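Local coordinates for francisella virulence factor (Francisella novicida, PDB 5EVF), which is of unknown molecular function but is classed as a Francisella virulence factor, which implies a part in infection, at residues 75-81 against 99-105; 5-11 against 43-49; 63-67 against 95-99. All blocks are in the same frame, centred on the assembly; numbering follows the deposited sequence. Where two conformers were deposited one is given.

Interaction 1 of 3, residues 75-81 against 99-105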
loop_
_atom_site.group_PDB
_atom_site.type_symbol
_atom_site.label_atom_id
_atom_site.label_comp_id
_atom_site.label_asym_id
_atom_site.label_seq_id
_atom_site.Cartn_x
_atom_site.Cartn_y
_atom_site.Cartn_z
ATOM N N GLY A 75 4.718 -11.829 -4.867
ATOM C CA GLY A 75 4.525 -12.271 -6.236
ATOM C C GLY A 75 3.719 -11.359 -7.130
ATOM O O GLY A 75 3.399 -11.759 -8.248
ATOM N N ALA A 76 3.380 -10.155 -6.689
ATOM C CA ALA A 76 2.519 -9.297 -7.495
ATOM C C ALA A 76 3.242 -8.794 -8.738
ATOM O O ALA A 76 4.419 -8.421 -8.686
ATOM C CB ALA A 76 2.053 -8.100 -6.672
ATOM N N HIS A 77 2.514 -8.745 -9.855
ATOM C CA HIS A 77 2.966 -8.025 -11.034
ATOM C C HIS A 77 2.420 -6.607 -11.115
ATOM O O HIS A 77 2.989 -5.777 -11.837
ATOM C CB HIS A 77 2.561 -8.787 -12.293
ATOM C CG HIS A 77 3.224 -10.118 -12.415
ATOM N ND1 HIS A 77 2.536 -11.258 -12.759
ATOM C CD2 HIS A 77 4.513 -10.493 -12.237
ATOM C CE1 HIS A 77 3.372 -12.280 -12.791
ATOM N NE2 HIS A 77 4.580 -11.842 -12.483
ATOM N N GLU A 78 1.358 -6.309 -10.372
ATOM C CA GLU A 78 0.654 -5.041 -10.490
ATOM C C GLU A 78 -0.030 -4.746 -9.163
ATOM O O GLU A 78 -0.500 -5.659 -8.486
ATOM C CB GLU A 78 -0.345 -5.120 -11.651
ATOM C CG GLU A 78 -1.552 -4.224 -11.595
ATOM C CD GLU A 78 -2.498 -4.488 -12.773
ATOM O OE1 GLU A 78 -3.605 -3.935 -12.772
ATOM O OE2 GLU A 78 -2.116 -5.237 -13.689
ATOM N N ILE A 79 -0.095 -3.467 -8.786
ATOM C CA ILE A 79 -0.921 -3.083 -7.645
ATOM C C ILE A 79 -1.751 -1.878 -8.044
ATOM O O ILE A 79 -1.310 -1.037 -8.830
ATOM C CB ILE A 79 -0.123 -2.756 -6.368
ATOM C CG1 ILE A 79 0.843 -1.596 -6.604
ATOM C CG2 ILE A 79 0.608 -3.980 -5.877
ATOM C CD1 ILE A 79 1.488 -1.138 -5.292
ATOM N N LYS A 80 -2.963 -1.806 -7.492
ATOM C CA LYS A 80 -3.840 -0.651 -7.621
ATOM C C LYS A 80 -4.089 -0.155 -6.208
ATOM O O LYS A 80 -4.536 -0.931 -5.360
ATOM C CB LYS A 80 -5.156 -1.024 -8.313
ATOM C CG LYS A 80 -4.979 -1.704 -9.674
ATOM C CD LYS A 80 -6.338 -1.969 -10.339
ATOM C CE LYS A 80 -6.195 -2.886 -11.557
ATOM N NZ LYS A 80 -7.530 -3.345 -12.073
ATOM N N TYR A 81 -3.787 1.119 -5.940
ATOM C CA TYR A 81 -3.758 1.574 -4.561
ATOM C C TYR A 81 -4.469 2.913 -4.384
ATOM O O TYR A 81 -4.734 3.657 -5.343
ATOM C CB TYR A 81 -2.307 1.704 -4.068
ATOM C CG TYR A 81 -1.687 2.963 -4.601
ATOM C CD1 TYR A 81 -1.264 3.048 -5.926
ATOM C CD2 TYR A 81 -1.592 4.104 -3.806
ATOM C CE1 TYR A 81 -0.727 4.230 -6.437
ATOM C CE2 TYR A 81 -1.066 5.286 -4.319
ATOM C CZ TYR A 81 -0.643 5.340 -5.629
ATOM O OH TYR A 81 -0.116 6.509 -6.130
ATOM N N ARG A 99 -4.342 1.356 0.976
ATOM C CA ARG A 99 -4.965 0.083 0.621
ATOM C C ARG A 99 -4.583 -0.225 -0.813
ATOM O O ARG A 99 -4.809 0.603 -1.704
ATOM C CB ARG A 99 -6.484 0.167 0.770
ATOM C CG ARG A 99 -7.256 -1.057 0.260
ATOM C CD ARG A 99 -7.195 -2.172 1.281
ATOM N NE ARG A 99 -7.864 -1.806 2.519
ATOM C CZ ARG A 99 -9.149 -2.062 2.785
ATOM N NH1 ARG A 99 -9.920 -2.718 1.910
ATOM N NH2 ARG A 99 -9.679 -1.677 3.946
ATOM N N GLY A 100 -3.980 -1.379 -1.031
ATOM C CA GLY A 100 -3.566 -1.784 -2.364
ATOM C C GLY A 100 -4.130 -3.155 -2.670
ATOM O O GLY A 100 -4.320 -3.971 -1.768
ATOM N N TYR A 101 -4.486 -3.358 -3.930
ATOM C CA TYR A 101 -4.905 -4.670 -4.410
ATOM C C TYR A 101 -3.835 -5.182 -5.352
ATOM O O TYR A 101 -3.385 -4.444 -6.236
ATOM C CB TYR A 101 -6.266 -4.597 -5.092
ATOM C CG TYR A 101 -7.337 -4.295 -4.068
ATOM C CD1 TYR A 101 -8.061 -5.326 -3.500
ATOM C CD2 TYR A 101 -7.584 -2.997 -3.640
ATOM C CE1 TYR A 101 -9.012 -5.091 -2.556
ATOM C CE2 TYR A 101 -8.550 -2.748 -2.667
ATOM C CZ TYR A 101 -9.264 -3.808 -2.146
ATOM O OH TYR A 101 -10.235 -3.620 -1.182
ATOM N N ALA A 102 -3.419 -6.433 -5.147
ATOM C CA ALA A 102 -2.335 -7.034 -5.908
ATOM C C ALA A 102 -2.887 -7.929 -7.005
ATOM O O ALA A 102 -3.901 -8.603 -6.817
ATOM C CB ALA A 102 -1.423 -7.854 -4.996
ATOM N N PHE A 103 -2.192 -7.950 -8.141
ATOM C CA PHE A 103 -2.610 -8.712 -9.304
ATOM C C PHE A 103 -1.427 -9.476 -9.876
ATOM O O PHE A 103 -0.277 -9.045 -9.759
ATOM C CB PHE A 103 -3.191 -7.793 -10.373
ATOM C CG PHE A 103 -4.403 -7.036 -9.919
ATOM C CD1 PHE A 103 -4.277 -5.878 -9.164
ATOM C CD2 PHE A 103 -5.669 -7.465 -10.261
ATOM C CE1 PHE A 103 -5.396 -5.179 -8.748
ATOM C CE2 PHE A 103 -6.793 -6.755 -9.850
ATOM C CZ PHE A 103 -6.655 -5.622 -9.093
ATOM N N ARG A 104 -1.730 -10.633 -10.471
ATOM C CA ARG A 104 -0.788 -11.426 -11.256
ATOM C C ARG A 104 -1.229 -11.444 -12.710
ATOM O O ARG A 104 -2.426 -11.538 -12.999
ATOM C CB ARG A 104 -0.730 -12.877 -10.778
ATOM C CG ARG A 104 -0.159 -13.089 -9.412
ATOM C CD ARG A 104 1.332 -13.236 -9.484
ATOM N NE ARG A 104 1.814 -14.463 -10.115
ATOM C CZ ARG A 104 3.102 -14.804 -10.149
ATOM N NH1 ARG A 104 4.011 -14.016 -9.578
ATOM N NH2 ARG A 104 3.494 -15.928 -10.744
ATOM N N ASP A 105 -0.268 -11.401 -13.628
ATOM C CA ASP A 105 -0.627 -11.481 -15.035
ATOM C C ASP A 105 -0.960 -12.919 -15.420
ATOM O O ASP A 105 -0.557 -13.875 -14.750
ATOM C CB ASP A 105 0.489 -10.948 -15.930
ATOM C CG ASP A 105 0.743 -9.474 -15.711
ATOM O OD1 ASP A 105 1.925 -9.080 -15.644
ATOM O OD2 ASP A 105 -0.248 -8.734 -15.542
ATOM O OXT ASP A 105 -1.634 -13.140 -16.425
HETATM O O HOH W 1 -2.169 -8.318 -13.680
#
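The Phe103 ring takes Lys80 and Glu78 over one face, while the carbonyl oxygen of Glu78 lies at its edge. Lys80 CE stands 4.1 Å from the centroid of the Phe103 ring in a CH-pi contact, and NZ follows as an off-centre cation-pi partner, its ammonium also bonded to the carbonyl of Asp36. The Lys80 chain, extended beyond CG, crosses the ring at about a right angle and lays CG to CE along CE1 and CZ. Glu78 OE1 lies offset toward the rim of the same ring. At the other end, His77 CE1 sits 3.6 Å above the centre of the Arg104 guanidinium, the two planes 20° apart. The imidazole edge accepts a nearly straight in-plane bond at ND1 from Asp105 N (2.9 Å, 176°). Beyond, a water bridges Glu78 OE2 and Asp105 OD2, and Arg27 makes salt bridges to both carboxylates, which should offset their mutual repulsion. His77 and Glu78 both face Phe103 in a classic beta bulge: Phe103 O accepts from His77 N (2.8 Å) and Glu78 N (3.2 Å). Regular antiparallel pairing then resumes, with Lys80 and Tyr101 a hydrogen-bonded pair. The hairpin of strands 78-84 and 95-103 is flanked by strand 27-30 along 78-84 and by strand 42-49 beyond 95-103. Ala76 and Ile79 pack on Ala71 of helix 56-73, which ends in a Schellman motif at Gly75.

Interaction 2 of 3, residues 5-11 against 43-49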
loop_
_atom_site.group_PDB
_atom_site.type_symbol
_atom_site.label_atom_id
_atom_site.label_comp_id
_atom_site.label_asym_id
_atom_site.label_seq_id
_atom_site.Cartn_x
_atom_site.Cartn_y
_atom_site.Cartn_z
ATOM N N GLU A 5 8.016 5.063 11.414
ATOM C CA GLU A 5 7.941 3.688 10.946
ATOM C C GLU A 5 6.741 3.494 10.033
ATOM O O GLU A 5 5.636 3.952 10.336
ATOM C CB GLU A 5 7.850 2.747 12.147
ATOM C CG GLU A 5 7.783 1.275 11.776
ATOM C CD GLU A 5 7.680 0.386 13.004
ATOM O OE1 GLU A 5 7.244 0.888 14.064
ATOM O OE2 GLU A 5 8.054 -0.806 12.917
ATOM N N THR A 6 6.957 2.823 8.905
ATOM C CA THR A 6 5.881 2.421 8.011
ATOM C C THR A 6 5.666 0.919 8.162
ATOM O O THR A 6 6.559 0.130 7.845
ATOM C CB THR A 6 6.198 2.784 6.560
ATOM O OG1 THR A 6 6.359 4.206 6.467
ATOM C CG2 THR A 6 5.059 2.334 5.631
ATOM N N LYS A 7 4.490 0.536 8.652
ATOM C CA LYS A 7 4.112 -0.858 8.870
ATOM C C LYS A 7 3.373 -1.369 7.642
ATOM O O LYS A 7 2.686 -0.612 6.967
ATOM C CB LYS A 7 3.187 -0.981 10.087
ATOM C CG LYS A 7 3.802 -0.571 11.417
ATOM C CD LYS A 7 2.761 0.110 12.290
ATOM C CE LYS A 7 2.349 1.456 11.691
ATOM N NZ LYS A 7 3.350 2.556 11.886
ATOM N N GLY A 8 3.502 -2.649 7.353
ATOM C CA GLY A 8 2.758 -3.211 6.234
ATOM C C GLY A 8 2.330 -4.635 6.490
ATOM O O GLY A 8 3.011 -5.392 7.190
ATOM N N VAL A 9 1.187 -5.016 5.900
ATOM C CA VAL A 9 0.701 -6.389 5.950
ATOM C C VAL A 9 0.255 -6.776 4.549
ATOM O O VAL A 9 -0.183 -5.936 3.762
ATOM C CB VAL A 9 -0.455 -6.582 6.963
ATOM C CG1 VAL A 9 0.005 -6.322 8.394
ATOM C CG2 VAL A 9 -1.633 -5.704 6.622
ATOM N N TYR A 10 0.411 -8.057 4.225
ATOM C CA TYR A 10 -0.100 -8.598 2.974
ATOM C C TYR A 10 -1.162 -9.629 3.317
ATOM O O TYR A 10 -0.926 -10.511 4.148
ATOM C CB TYR A 10 1.002 -9.236 2.132
ATOM C CG TYR A 10 0.447 -9.820 0.869
ATOM C CD1 TYR A 10 0.063 -8.995 -0.170
ATOM C CD2 TYR A 10 0.280 -11.186 0.722
ATOM C CE1 TYR A 10 -0.463 -9.513 -1.327
ATOM C CE2 TYR A 10 -0.242 -11.713 -0.439
ATOM C CZ TYR A 10 -0.622 -10.862 -1.451
ATOM O OH TYR A 10 -1.153 -11.359 -2.625
ATOM N N LEU A 11 -2.333 -9.496 2.697
ATOM C CA LEU A 11 -3.508 -10.286 3.072
ATOM C C LEU A 11 -3.915 -11.106 1.862
ATOM O O LEU A 11 -4.636 -10.602 0.990
ATOM C CB LEU A 11 -4.653 -9.371 3.512
ATOM C CG LEU A 11 -4.308 -8.242 4.493
ATOM C CD1 LEU A 11 -5.516 -7.347 4.727
ATOM C CD2 LEU A 11 -3.778 -8.800 5.813
ATOM N N GLN A 43 -4.534 -8.272 -0.894
ATOM C CA GLN A 43 -4.395 -6.856 -0.585
ATOM C C GLN A 43 -3.092 -6.606 0.148
ATOM O O GLN A 43 -2.616 -7.453 0.893
ATOM C CB GLN A 43 -5.516 -6.336 0.320
ATOM C CG GLN A 43 -6.894 -6.822 0.034
ATOM C CD GLN A 43 -7.867 -6.454 1.144
ATOM O OE1 GLN A 43 -8.835 -7.171 1.386
ATOM N NE2 GLN A 43 -7.602 -5.348 1.838
ATOM N N VAL A 44 -2.537 -5.416 -0.052
ATOM C CA VAL A 44 -1.437 -4.921 0.762
ATOM C C VAL A 44 -1.944 -3.679 1.476
ATOM O O VAL A 44 -2.640 -2.855 0.874
ATOM C CB VAL A 44 -0.180 -4.623 -0.087
ATOM C CG1 VAL A 44 -0.503 -3.647 -1.234
ATOM C CG2 VAL A 44 0.946 -4.104 0.782
ATOM N N ARG A 45 -1.654 -3.576 2.772
ATOM C CA ARG A 45 -2.048 -2.419 3.560
ATOM C C ARG A 45 -0.817 -1.903 4.277
ATOM O O ARG A 45 -0.120 -2.671 4.945
ATOM C CB ARG A 45 -3.158 -2.758 4.562
ATOM C CG ARG A 45 -4.426 -3.317 3.924
ATOM C CD ARG A 45 -5.516 -3.496 4.958
ATOM N NE ARG A 45 -6.714 -4.100 4.377
ATOM C CZ ARG A 45 -7.816 -4.363 5.071
ATOM N NH1 ARG A 45 -7.881 -4.064 6.362
ATOM N NH2 ARG A 45 -8.862 -4.919 4.470
ATOM N N THR A 46 -0.527 -0.613 4.117
ATOM C CA THR A 46 0.588 -0.016 4.838
ATOM C C THR A 46 0.109 1.221 5.582
ATOM O O THR A 46 -0.937 1.794 5.272
ATOM C CB THR A 46 1.749 0.353 3.902
ATOM O OG1 THR A 46 1.268 1.183 2.841
ATOM C CG2 THR A 46 2.342 -0.888 3.294
ATOM N N SER A 47 0.888 1.634 6.577
ATOM C CA SER A 47 0.489 2.822 7.312
ATOM C C SER A 47 1.704 3.434 7.991
ATOM O O SER A 47 2.639 2.733 8.374
ATOM C CB SER A 47 -0.590 2.494 8.340
ATOM O OG SER A 47 -0.065 1.693 9.365
ATOM N N THR A 48 1.666 4.755 8.132
ATOM C CA THR A 48 2.727 5.532 8.764
ATOM C C THR A 48 2.075 6.577 9.657
ATOM O O THR A 48 1.106 7.215 9.250
ATOM C CB THR A 48 3.596 6.236 7.716
ATOM O OG1 THR A 48 4.019 5.290 6.729
ATOM C CG2 THR A 48 4.810 6.931 8.372
ATOM N N HIS A 49 2.593 6.755 10.871
ATOM C CA HIS A 49 2.053 7.798 11.734
ATOM C C HIS A 49 2.413 9.175 11.200
ATOM O O HIS A 49 3.441 9.362 10.546
ATOM C CB HIS A 49 2.557 7.652 13.173
ATOM C CG HIS A 49 1.830 6.606 13.954
ATOM N ND1 HIS A 49 2.357 5.355 14.193
ATOM C CD2 HIS A 49 0.602 6.614 14.525
ATOM C CE1 HIS A 49 1.491 4.642 14.892
ATOM N NE2 HIS A 49 0.418 5.384 15.106
HETATM O O HOH W 2 4.468 5.292 12.389
#
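Thr6 and Thr48 meet through their hydroxyls on the helix-covered face of an antiparallel strand pair, in which 6-12 forms an outer strand of the sheet and 42-49 its inner neighbour. Thr6 OG1 donates to Thr48 OG1 at 2.6 Å. Six backbone bonds link the strands, two in each of the pairs Lys7-Ser47, Val9-Arg45 and Leu11-Gln43. On the face carrying these residues, Leu11 CD1 rests 3.4 Å above the Arg45 guanidinium plane, offset toward its rim; the arginine chain, extended from CG to NE, passes the leucine at about a right angle. Val9 CG2 touches Arg45 CB at 3.9 Å. On the other face Gly8 lies beside Thr46 CG2, 3.8 Å from the glycine CA.

The second shell comes largely from helix 56-73. Lys62 NZ bonds to Thr6 OG1 and Asn63 OD1 takes the hydrogen of Thr48 OG1, making a relay from lysine through two hydroxyls to an amide; the Tyr10 ring stacks with His74. Near Glu5, Lys7, bent at three successive torsions, curls back so that NZ reaches Glu5 O at 3.1 Å. A water donates to Glu5 O at 2.7 Å, accepts from His49 N at 2.8 Å and also bonds to His49 ND1.

Interaction 3 of 3, residues 63-67 against 95-99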
loop_
_atom_site.group_PDB
_atom_site.type_symbol
_atom_site.label_atom_id
_atom_site.label_comp_id
_atom_site.label_asym_id
_atom_site.label_seq_id
_atom_site.Cartn_x
_atom_site.Cartn_y
_atom_site.Cartn_z
ATOM N N ASN A 63 4.104 5.258 2.155
ATOM C CA ASN A 63 3.243 4.077 2.188
ATOM C C ASN A 63 3.330 3.289 0.888
ATOM O O ASN A 63 3.352 2.046 0.894
ATOM C CB ASN A 63 1.790 4.478 2.458
ATOM C CG ASN A 63 1.558 4.910 3.881
ATOM O OD1 ASN A 63 2.276 4.474 4.776
ATOM N ND2 ASN A 63 0.488 5.675 4.123
ATOM N N LEU A 64 3.373 3.990 -0.241
ATOM C CA LEU A 64 3.349 3.302 -1.529
ATOM C C LEU A 64 4.637 2.521 -1.760
ATOM O O LEU A 64 4.597 1.389 -2.257
ATOM C CB LEU A 64 3.118 4.311 -2.663
ATOM C CG LEU A 64 3.204 3.749 -4.084
ATOM C CD1 LEU A 64 2.167 2.646 -4.294
ATOM C CD2 LEU A 64 3.028 4.883 -5.093
ATOM N N LYS A 65 5.790 3.105 -1.425
ATOM C CA LYS A 65 7.039 2.384 -1.665
ATOM C C LYS A 65 7.107 1.113 -0.832
ATOM O O LYS A 65 7.573 0.075 -1.320
ATOM C CB LYS A 65 8.251 3.284 -1.414
ATOM C CG LYS A 65 8.278 4.426 -2.434
ATOM C CD LYS A 65 9.542 4.432 -3.280
ATOM C CE LYS A 65 9.250 5.041 -4.666
ATOM N NZ LYS A 65 10.301 4.758 -5.682
ATOM N N GLU A 66 6.626 1.161 0.415
ATOM C CA GLU A 66 6.578 -0.066 1.207
ATOM C C GLU A 66 5.578 -1.054 0.615
ATOM O O GLU A 66 5.825 -2.266 0.590
ATOM C CB GLU A 66 6.242 0.260 2.670
ATOM C CG GLU A 66 6.287 -0.940 3.611
ATOM C CD GLU A 66 7.658 -1.590 3.677
ATOM O OE1 GLU A 66 8.666 -0.883 3.485
ATOM O OE2 GLU A 66 7.727 -2.824 3.913
ATOM N N ALA A 67 4.448 -0.557 0.115
ATOM C CA ALA A 67 3.446 -1.465 -0.441
ATOM C C ALA A 67 3.971 -2.169 -1.685
ATOM O O ALA A 67 3.681 -3.354 -1.903
ATOM C CB ALA A 67 2.162 -0.698 -0.746
ATOM N N SER A 95 -2.595 8.273 11.721
ATOM C CA SER A 95 -1.893 7.500 10.710
ATOM C C SER A 95 -2.481 7.778 9.340
ATOM O O SER A 95 -3.698 7.913 9.187
ATOM C CB SER A 95 -1.973 5.999 10.999
ATOM O OG SER A 95 -1.130 5.661 12.083
ATOM N N VAL A 96 -1.605 7.844 8.348
ATOM C CA VAL A 96 -1.984 7.826 6.944
ATOM C C VAL A 96 -1.822 6.397 6.469
ATOM O O VAL A 96 -0.808 5.758 6.763
ATOM C CB VAL A 96 -1.108 8.783 6.121
ATOM C CG1 VAL A 96 -1.398 8.619 4.640
ATOM C CG2 VAL A 96 -1.349 10.213 6.565
ATOM N N GLN A 97 -2.829 5.877 5.777
ATOM C CA GLN A 97 -2.827 4.476 5.403
ATOM C C GLN A 97 -2.885 4.351 3.892
ATOM O O GLN A 97 -3.148 5.314 3.171
ATOM C CB GLN A 97 -3.995 3.747 6.069
ATOM C CG GLN A 97 -3.933 3.886 7.577
ATOM C CD GLN A 97 -4.889 2.973 8.311
ATOM O OE1 GLN A 97 -5.854 2.470 7.736
ATOM N NE2 GLN A 97 -4.628 2.757 9.600
ATOM N N LEU A 98 -2.590 3.151 3.417
ATOM C CA LEU A 98 -2.729 2.834 2.007
ATOM C C LEU A 98 -3.404 1.480 1.914
ATOM O O LEU A 98 -3.069 0.567 2.676
ATOM C CB LEU A 98 -1.357 2.803 1.305
ATOM C CG LEU A 98 -1.302 2.323 -0.139
ATOM C CD1 LEU A 98 -0.099 2.946 -0.814
ATOM C CD2 LEU A 98 -1.179 0.813 -0.205
ATOM N N ARG A 99 -4.342 1.356 0.976
ATOM C CA ARG A 99 -4.965 0.083 0.621
ATOM C C ARG A 99 -4.583 -0.225 -0.813
ATOM O O ARG A 99 -4.809 0.603 -1.704
ATOM C CB ARG A 99 -6.484 0.167 0.770
ATOM C CG ARG A 99 -7.256 -1.057 0.260
ATOM C CD ARG A 99 -7.195 -2.172 1.281
ATOM N NE ARG A 99 -7.864 -1.806 2.519
ATOM C CZ ARG A 99 -9.149 -2.062 2.785
ATOM N NH1 ARG A 99 -9.920 -2.718 1.910
ATOM N NH2 ARG A 99 -9.679 -1.677 3.946
#
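Leu98 of strand 95-103 packs against Asn63, Leu64 and Ala67 of helix 56-73, the packing of a helix on one face of a mostly antiparallel sheet, an alpha+beta arrangement; the two short segments run 40° apart. The tight part is built round this leucine. Its CB lies 3.7 Å from Asn63 CB, and the two terminal methyls part to meet successive places on the helix: Leu98 CD1 comes within 3.5 Å of Leu64 CA, and CD2 touches Ala67 CB at 3.7 Å. With CG anti to the backbone N (chi1 173°), the branch carries its two methyls to Leu64 and Ala67. Tyr81 of the adjoining strand closes on Leu98 and Leu64 from the side, and the Cys60-Cys83 disulfide ties the same helix to strand 78-84 covalently.

Beside this apolar patch the buried Asn63 amide makes the polar link. Its ND2 donates to Val96 O at 2.9 Å, approaching nearly square to the C=O bond (99°) and well above the carbonyl plane, not on a lone pair; the strand bonding between Val96 and Thr48 can therefore coexist with it. Val96 CG1 lies 3.5 Å from the same ND2, and with OD1 already holding Thr48, both ends of the amide are held.

The loose side lies outward on both elements. Lys65 points away from the strand, while Gln97 and Arg99 leave on the opposite face of the sheet. Gln97 is exposed and adds almost nothing to the contact; Arg99 turns its NH1 to Tyr101 OH and has its NE close to that of Arg45. Back at the buried end, Asn63 O is bonded by Ala67 N at 2.9 Å, the regular helical bond, and by the hydroxyl of Thr46.

In the fold
Interaction 3 is the core contact: apolar methyls and one amide join helix 56-73 to the middle of the sheet. Interactions 1 and 2 are partly buried, neighbouring strand pairings within that sheet, each apolar or hydroxyl-bearing toward the helix, with charged groups mixed with apolar ones (Phe103, Val9, Leu11) on the other face. Strand 95-103 serves interactions 1 and 3, which share Arg99, and it is bonded to strand 42-49 of interaction 2 through Gly100 N and Val44 O. Asn63 couples interactions 2 and 3 through Thr48. Between interactions 1 and 3, Tyr81 packs on Leu98 and Leu64, and Ile79 on Leu64. Ionic chemistry gathers at the chain terminus in interaction 1.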